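Long-range contact in alpha-1,2-Mannosidase (Trichoderma reesei, PDB 1HCU), which probably trims alpha-1,2-linked mannose residues from high-mannose N-glycans as a calcium-dependent glycoside hydrolase of family 47: residues A[11-19]-A[462-470]. Numbering follows the deposited sequence.
Sequences PNPTRAAAV and YLIFAEESD
Arg-15 lays its aliphatic stem flat across the ring of Phe-465: CG sits 3.5 Å from the ring centroid, only 10° off the normal, a CH-pi contact, while Arg-15 CB lies over the same face near Phe-465 CG. Ile-464 CG2 covers the opposite face, and Val-19 CG2 meets the edge at CD2, so the ring is held on three sides. Past CG the arginine bends at chi2 and chi3, which brings NE back to 3.8 Å from Phe-465 CE1 and leaves the guanidinium plane 80° from the ring; NH1 goes on to a salt bridge with Asp-412. With an alanine in place of Phe-465, a gap would probably open between Arg-15 and Ile-464 and the arginine stem would lose the face it lies on. Tyr-462 has its CG anti to the backbone N (chi1 177°), which brings CE1 within 3.8 Å of Ala-16 CB and turns the ring edge to Ala-16 O. Val-19 CG1 packs on Tyr-462 CB. At the turn, Asn-12 N donates to a lone pair of Phe-465 O (2.8 Å), and Asn-12, the N-cap residue of helix 13-33, takes the Arg-15 N-H on OD1, the donor standing above the carbonyl plane. Pro-11 lies crosswise against the Glu-467 carboxylate. The contact joins the start of helix 13-33 to the end of helix 451-465, two helices of the family 47 (alpha/alpha)7 barrel, with helix 408-425 packing against both through Leu-418, Ala-414 and Gln-411.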
loop_
_atom_site.group_PDB
_atom_site.type_symbol
_atom_site.label_atom_id
_atom_site.label_comp_id
_atom_site.label_asym_id
_atom_site.label_seq_id
_atom_site.Cartn_x
_atom_site.Cartn_y
_atom_site.Cartn_z
ATOM N N PRO A 11 0.169 -23.850 -6.009
ATOM C CA PRO A 11 1.404 -23.333 -5.424
ATOM C C PRO A 11 2.641 -23.828 -6.157
ATOM O O PRO A 11 2.680 -24.968 -6.620
ATOM C CB PRO A 11 1.340 -23.831 -3.979
ATOM C CG PRO A 11 0.525 -25.087 -4.086
ATOM C CD PRO A 11 -0.572 -24.674 -5.040
ATOM N N ASN A 12 3.633 -22.952 -6.285
ATOM C CA ASN A 12 4.881 -23.304 -6.940
ATOM C C ASN A 12 5.968 -23.227 -5.879
ATOM O O ASN A 12 6.457 -22.149 -5.548
ATOM C CB ASN A 12 5.203 -22.334 -8.076
ATOM C CG ASN A 12 6.330 -22.842 -8.972
ATOM O OD1 ASN A 12 7.429 -23.154 -8.503
ATOM N ND2 ASN A 12 6.058 -22.929 -10.272
ATOM N N PRO A 13 6.354 -24.379 -5.327
ATOM C CA PRO A 13 7.386 -24.436 -4.292
ATOM C C PRO A 13 8.706 -23.790 -4.700
ATOM O O PRO A 13 9.303 -23.046 -3.922
ATOM C CB PRO A 13 7.519 -25.936 -4.020
ATOM C CG PRO A 13 7.160 -26.549 -5.344
ATOM C CD PRO A 13 5.956 -25.732 -5.749
ATOM N N THR A 14 9.157 -24.061 -5.920
ATOM C CA THR A 14 10.419 -23.496 -6.390
ATOM C C THR A 14 10.387 -21.969 -6.407
ATOM O O THR A 14 11.316 -21.307 -5.952
ATOM C CB THR A 14 10.766 -24.022 -7.794
ATOM O OG1 THR A 14 11.017 -25.435 -7.718
ATOM C CG2 THR A 14 11.998 -23.320 -8.345
ATOM N N ARG A 15 9.299 -21.422 -6.930
ATOM C CA ARG A 15 9.114 -19.980 -7.018
ATOM C C ARG A 15 9.017 -19.330 -5.625
ATOM O O ARG A 15 9.701 -18.348 -5.339
ATOM C CB ARG A 15 7.847 -19.693 -7.829
ATOM C CG ARG A 15 8.086 -18.897 -9.095
ATOM C CD ARG A 15 8.167 -19.737 -10.359
ATOM N NE ARG A 15 7.081 -19.365 -11.257
ATOM C CZ ARG A 15 7.100 -19.506 -12.577
ATOM N NH1 ARG A 15 6.048 -19.127 -13.291
ATOM N NH2 ARG A 15 8.164 -20.012 -13.185
ATOM N N ALA A 16 8.179 -19.896 -4.759
ATOM C CA ALA A 16 8.000 -19.377 -3.405
ATOM C C ALA A 16 9.316 -19.376 -2.635
ATOM O O ALA A 16 9.604 -18.438 -1.888
ATOM C CB ALA A 16 6.949 -20.214 -2.652
ATOM N N ALA A 17 10.110 -20.429 -2.816
ATOM C CA ALA A 17 11.397 -20.542 -2.144
ATOM C C ALA A 17 12.315 -19.397 -2.560
ATOM O O ALA A 17 13.030 -18.841 -1.720
ATOM C CB ALA A 17 12.053 -21.896 -2.469
ATOM N N ALA A 18 12.292 -19.038 -3.846
ATOM C CA ALA A 18 13.134 -17.945 -4.330
ATOM C C ALA A 18 12.796 -16.628 -3.626
ATOM O O ALA A 18 13.695 -15.888 -3.204
ATOM C CB ALA A 18 12.988 -17.788 -5.839
ATOM N N VAL A 19 11.504 -16.339 -3.487
ATOM C CA VAL A 19 11.070 -15.109 -2.826
ATOM C C VAL A 19 11.486 -15.154 -1.355
ATOM O O VAL A 19 11.967 -14.169 -0.793
ATOM C CB VAL A 19 9.538 -14.938 -2.929
ATOM C CG1 VAL A 19 9.103 -13.641 -2.256
ATOM C CG2 VAL A 19 9.126 -14.946 -4.389
ATOM N N TYR A 462 5.476 -13.721 -2.614
ATOM C CA TYR A 462 5.479 -15.022 -1.973
ATOM C C TYR A 462 4.102 -15.695 -1.980
ATOM O O TYR A 462 3.969 -16.855 -2.377
ATOM C CB TYR A 462 5.950 -14.876 -0.535
ATOM C CG TYR A 462 5.906 -16.164 0.230
ATOM C CD1 TYR A 462 6.824 -17.174 -0.030
ATOM C CD2 TYR A 462 4.931 -16.387 1.198
ATOM C CE1 TYR A 462 6.779 -18.374 0.648
ATOM C CE2 TYR A 462 4.876 -17.591 1.885
ATOM C CZ TYR A 462 5.807 -18.577 1.602
ATOM O OH TYR A 462 5.777 -19.767 2.276
ATOM N N LEU A 463 3.085 -14.960 -1.538
ATOM C CA LEU A 463 1.729 -15.486 -1.453
ATOM C C LEU A 463 1.155 -15.969 -2.774
ATOM O O LEU A 463 0.321 -16.876 -2.800
ATOM C CB LEU A 463 0.791 -14.435 -0.836
ATOM C CG LEU A 463 1.081 -14.105 0.636
ATOM C CD1 LEU A 463 0.166 -12.972 1.119
ATOM C CD2 LEU A 463 0.882 -15.363 1.478
ATOM N N ILE A 464 1.594 -15.379 -3.878
ATOM C CA ILE A 464 1.073 -15.805 -5.161
ATOM C C ILE A 464 1.626 -17.189 -5.571
ATOM O O ILE A 464 1.020 -17.882 -6.393
ATOM C CB ILE A 464 1.341 -14.727 -6.246
ATOM C CG1 ILE A 464 0.408 -14.963 -7.437
ATOM C CG2 ILE A 464 2.799 -14.728 -6.653
ATOM C CD1 ILE A 464 0.413 -13.838 -8.454
ATOM N N PHE A 465 2.748 -17.601 -4.971
ATOM C CA PHE A 465 3.358 -18.908 -5.263
ATOM C C PHE A 465 3.184 -19.882 -4.077
ATOM O O PHE A 465 3.345 -21.095 -4.223
ATOM C CB PHE A 465 4.866 -18.752 -5.558
ATOM C CG PHE A 465 5.189 -17.785 -6.684
ATOM C CD1 PHE A 465 4.675 -17.985 -7.970
ATOM C CD2 PHE A 465 6.018 -16.682 -6.461
ATOM C CE1 PHE A 465 4.984 -17.107 -9.006
ATOM C CE2 PHE A 465 6.331 -15.796 -7.493
ATOM C CZ PHE A 465 5.814 -16.007 -8.772
ATOM N N ALA A 466 2.842 -19.333 -2.914
ATOM C CA ALA A 466 2.674 -20.102 -1.680
ATOM C C ALA A 466 1.448 -21.005 -1.588
ATOM O O ALA A 466 0.564 -20.980 -2.443
ATOM C CB ALA A 466 2.688 -19.152 -0.476
ATOM N N GLU A 467 1.417 -21.792 -0.515
ATOM C CA GLU A 467 0.334 -22.727 -0.239
ATOM C C GLU A 467 -0.863 -21.973 0.334
ATOM O O GLU A 467 -0.726 -20.859 0.837
ATOM C CB GLU A 467 0.798 -23.776 0.780
ATOM C CG GLU A 467 2.073 -24.532 0.405
ATOM C CD GLU A 467 1.850 -25.584 -0.677
ATOM O OE1 GLU A 467 0.950 -26.443 -0.502
ATOM O OE2 GLU A 467 2.579 -25.556 -1.696
ATOM N N GLU A 468 -2.035 -22.594 0.270
ATOM C CA GLU A 468 -3.252 -21.980 0.791
ATOM C C GLU A 468 -3.201 -21.702 2.294
ATOM O O GLU A 468 -2.506 -22.387 3.038
ATOM C CB GLU A 468 -4.459 -22.874 0.500
ATOM C CG GLU A 468 -5.020 -22.744 -0.894
ATOM C CD GLU A 468 -5.404 -21.306 -1.228
ATOM O OE1 GLU A 468 -6.011 -20.624 -0.364
ATOM O OE2 GLU A 468 -5.102 -20.866 -2.359
ATOM N N SER A 469 -3.944 -20.686 2.724
ATOM C CA SER A 469 -4.049 -20.314 4.134
ATOM C C SER A 469 -5.183 -19.300 4.246
ATOM O O SER A 469 -5.766 -18.904 3.236
ATOM C CB SER A 469 -2.746 -19.698 4.657
ATOM O OG SER A 469 -2.656 -18.317 4.360
ATOM N N ASP A 470 -5.496 -18.881 5.463
ATOM C CA ASP A 470 -6.568 -17.913 5.670
ATOM C C ASP A 470 -6.183 -16.510 5.205
ATOM O O ASP A 470 -7.040 -15.674 4.956
ATOM C CB ASP A 470 -6.959 -17.867 7.149
ATOM C CG ASP A 470 -7.717 -19.099 7.587
ATOM O OD1 ASP A 470 -7.104 -20.189 7.674
ATOM O OD2 ASP A 470 -8.933 -18.979 7.835
#